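Gram-negative insecticidal protein (Chromobacterium piscinae, PDB 6FBM) is an insecticidal toxin that joins a MACPF module, of the perforin family of pore formers, to a beta-tripod module, and probably acts by perforating membranes. Local coordinates at residues 111-116 with 525-529. Sequence-based numbering, arbitrary orientation.
Sequences TTDQQL and QHQGM
The imidazole of His526 meets the Gln115 amide at its edge: OE1 sits in the ring plane, and ND1 donates to it at 2.7 Å along a nearly straight N-H line. The oxygen is used less conventionally, because the ring nitrogen stands above the carbonyl plane of the amide, 55° out of it. The two flat groups are turned 54° apart. The other end of the same amide is held too: Gln115 NE2 donates to the backbone oxygen O of Gln527 at 3.2 Å, a more bent bond. With both ends gripped, the rotation of the amide is fixed. Gln115 reaches across because its chain is extended beyond CG (chi2 -175°), carrying the amide straight off the helix to the concave side of the curved 526-529 loop. The Met529 side chain crosses that of Gln115 at a slant, with SD 3.7 Å from Gln115 NE2, and the bend at its last torsion brings CE to 4.0 Å from CD2 of Leu116, an apolar touch. One turn earlier, Thr112 OG1 is 3.2 Å from Gly528 O and 3.8 Å from Met529 CG. Gly528 itself has positive phi where the loop turns back over the methyl of Thr111. Pro312 touches both Gln115 and His526, while Lys313 NZ hydrogen-bonds to the carbonyl oxygens of Gln114 and Leu116. The contact thus ties the last modelled residues, which follow helix 516-524 in the C-terminal, apparently Vps62-like part, back to the short helix 111-115 of the MACPF region, just ahead of strand 120-134 of its large antiparallel sheet.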
ATOM      1  N   THR A 111      29.105   1.993  31.017  1.00 19.21           N
ATOM      2  CA  THR A 111      30.011   2.885  31.669  1.00 19.46           C
ATOM      3  C   THR A 111      30.849   2.138  32.746  1.00 19.70           C
ATOM      4  O   THR A 111      32.022   2.419  32.925  1.00 18.83           O
ATOM      5  CB  THR A 111      29.251   4.109  32.239  1.00 19.20           C
ATOM      6  OG1 THR A 111      30.216   5.130  32.552  1.00 19.66           O
ATOM      7  CG2 THR A 111      28.404   3.750  33.464  1.00 18.35           C
ATOM      8  N   THR A 112      30.258   1.161  33.419  1.00 20.42           N
ATOM      9  CA  THR A 112      31.006   0.335  34.363  1.00 21.88           C
ATOM     10  C   THR A 112      32.209  -0.387  33.683  1.00 20.43           C
ATOM     11  O   THR A 112      33.357  -0.267  34.133  1.00 19.69           O
ATOM     12  CB  THR A 112      30.053  -0.672  35.075  1.00 24.78           C
ATOM     13  OG1 THR A 112      29.130   0.044  35.910  1.00 24.52           O
ATOM     14  CG2 THR A 112      30.838  -1.648  35.974  1.00 25.74           C
ATOM     15  N   ASP A 113      31.933  -1.091  32.582  1.00 19.38           N
ATOM     16  CA  ASP A 113      32.970  -1.822  31.842  1.00 18.67           C
ATOM     17  C   ASP A 113      34.049  -0.914  31.311  1.00 19.12           C
ATOM     18  O   ASP A 113      35.206  -1.308  31.235  1.00 19.18           O
ATOM     19  CB  ASP A 113      32.364  -2.633  30.687  1.00 18.23           C
ATOM     20  CG  ASP A 113      31.535  -3.813  31.168  1.00 18.58           C
ATOM     21  OD1 ASP A 113      31.752  -4.300  32.265  1.00 20.08           O
ATOM     22  OD2 ASP A 113      30.647  -4.280  30.457  1.00 20.31           O
ATOM     23  N   GLN A 114      33.684   0.302  30.926  1.00 19.18           N
ATOM     24  CA  GLN A 114      34.667   1.260  30.454  1.00 19.32           C
ATOM     25  C   GLN A 114      35.689   1.571  31.536  1.00 18.91           C
ATOM     26  O   GLN A 114      36.879   1.672  31.267  1.00 19.46           O
ATOM     27  CB  GLN A 114      33.980   2.552  30.007  1.00 20.17           C
ATOM     28  CG  GLN A 114      33.197   2.448  28.715  1.00 19.71           C
ATOM     29  CD  GLN A 114      32.383   3.691  28.442  1.00 20.18           C
ATOM     30  OE1 GLN A 114      31.151   3.633  28.328  1.00 21.38           O
ATOM     31  NE2 GLN A 114      33.061   4.833  28.338  1.00 19.23           N
ATOM     32  N   GLN A 115      35.202   1.719  32.755  1.00 19.06           N
ATOM     33  CA  GLN A 115      36.034   2.104  33.879  1.00 20.09           C
ATOM     34  C   GLN A 115      36.729   0.899  34.532  1.00 19.24           C
ATOM     35  O   GLN A 115      37.813   1.042  35.081  1.00 21.00           O
ATOM     36  CB  GLN A 115      35.197   2.837  34.918  1.00 20.30           C
ATOM     37  CG  GLN A 115      34.476   4.058  34.407  1.00 20.72           C
ATOM     38  CD  GLN A 115      33.753   4.790  35.540  1.00 21.97           C
ATOM     39  OE1 GLN A 115      34.301   5.712  36.170  1.00 23.60           O
ATOM     40  NE2 GLN A 115      32.501   4.421  35.773  1.00 23.34           N
ATOM     41  N   LEU A 116      36.103  -0.273  34.496  1.00 17.02           N
ATOM     42  CA  LEU A 116      36.766  -1.464  35.006  1.00 16.19           C
ATOM     43  C   LEU A 116      38.066  -1.776  34.279  1.00 15.44           C
ATOM     44  O   LEU A 116      38.273  -1.412  33.120  1.00 16.26           O
ATOM     45  CB  LEU A 116      35.846  -2.686  34.973  1.00 15.44           C
ATOM     46  CG  LEU A 116      34.759  -2.662  36.043  1.00 15.77           C
ATOM     47  CD1 LEU A 116      33.895  -3.916  35.914  1.00 15.51           C
ATOM     48  CD2 LEU A 116      35.406  -2.560  37.450  1.00 15.61           C
ATOM     49  N   GLN A 525      34.059   8.017  43.775  1.00 37.63           N
ATOM     50  CA  GLN A 525      34.532   8.917  42.711  1.00 38.91           C
ATOM     51  C   GLN A 525      34.365   8.344  41.263  1.00 38.31           C
ATOM     52  O   GLN A 525      35.038   8.825  40.331  1.00 37.24           O
ATOM     53  CB  GLN A 525      35.997   9.270  42.936  1.00 40.96           C
ATOM     54  CG  GLN A 525      36.356   9.672  44.352  1.00 45.59           C
ATOM     55  CD  GLN A 525      37.797  10.182  44.414  1.00 49.02           C
ATOM     56  OE1 GLN A 525      38.725   9.508  44.913  1.00 51.95           O
ATOM     57  NE2 GLN A 525      38.002  11.395  43.908  1.00 49.74           N
ATOM     58  N   HIS A 526      33.522   7.318  41.090  1.00 35.84           N
ATOM     59  CA  HIS A 526      33.275   6.706  39.777  1.00 36.83           C
ATOM     60  C   HIS A 526      31.757   6.642  39.586  1.00 43.03           C
ATOM     61  O   HIS A 526      31.050   6.018  40.374  1.00 38.86           O
ATOM     62  CB  HIS A 526      33.886   5.288  39.664  1.00 34.08           C
ATOM     63  CG  HIS A 526      35.381   5.267  39.511  1.00 30.94           C
ATOM     64  ND1 HIS A 526      36.008   5.364  38.290  1.00 31.66           N
ATOM     65  CD2 HIS A 526      36.370   5.114  40.422  1.00 30.05           C
ATOM     66  CE1 HIS A 526      37.320   5.317  38.479  1.00 30.66           C
ATOM     67  NE2 HIS A 526      37.563   5.168  39.760  1.00 29.68           N
ATOM     68  N   GLN A 527      31.282   7.288  38.518  1.00 51.46           N
ATOM     69  CA  GLN A 527      29.831   7.486  38.346  1.00 56.95           C
ATOM     70  C   GLN A 527      29.183   6.196  37.855  1.00 55.27           C
ATOM     71  O   GLN A 527      29.734   5.517  36.986  1.00 55.44           O
ATOM     72  CB  GLN A 527      29.503   8.730  37.489  1.00 66.08           C
ATOM     73  CG  GLN A 527      29.703   8.651  35.971  1.00 74.73           C
ATOM     74  CD  GLN A 527      31.011   9.349  35.523  1.00 80.73           C
ATOM     75  OE1 GLN A 527      32.074   9.107  36.109  1.00 88.31           O
ATOM     76  NE2 GLN A 527      30.940  10.207  34.480  1.00 74.29           N
ATOM     77  N   GLY A 528      28.058   5.825  38.470  1.00 57.05           N
ATOM     78  CA  GLY A 528      27.254   4.676  38.050  1.00 58.67           C
ATOM     79  C   GLY A 528      27.804   3.312  38.432  1.00 59.46           C
ATOM     80  O   GLY A 528      27.761   2.379  37.613  1.00 58.68           O
ATOM     81  N   MET A 529      28.295   3.194  39.675  1.00 60.44           N
ATOM     82  CA  MET A 529      28.866   1.937  40.181  1.00 61.54           C
ATOM     83  C   MET A 529      28.387   1.618  41.606  1.00 63.00           C
ATOM     84  O   MET A 529      27.223   1.243  41.784  1.00 64.58           O
ATOM     85  CB  MET A 529      30.407   1.977  40.071  1.00 58.86           C
ATOM     86  CG  MET A 529      30.922   2.042  38.627  1.00 56.50           C
ATOM     87  SD  MET A 529      32.706   1.704  38.317  1.00 48.77           S
ATOM     88  CE  MET A 529      33.002   0.148  39.190  1.00 51.67           C
TER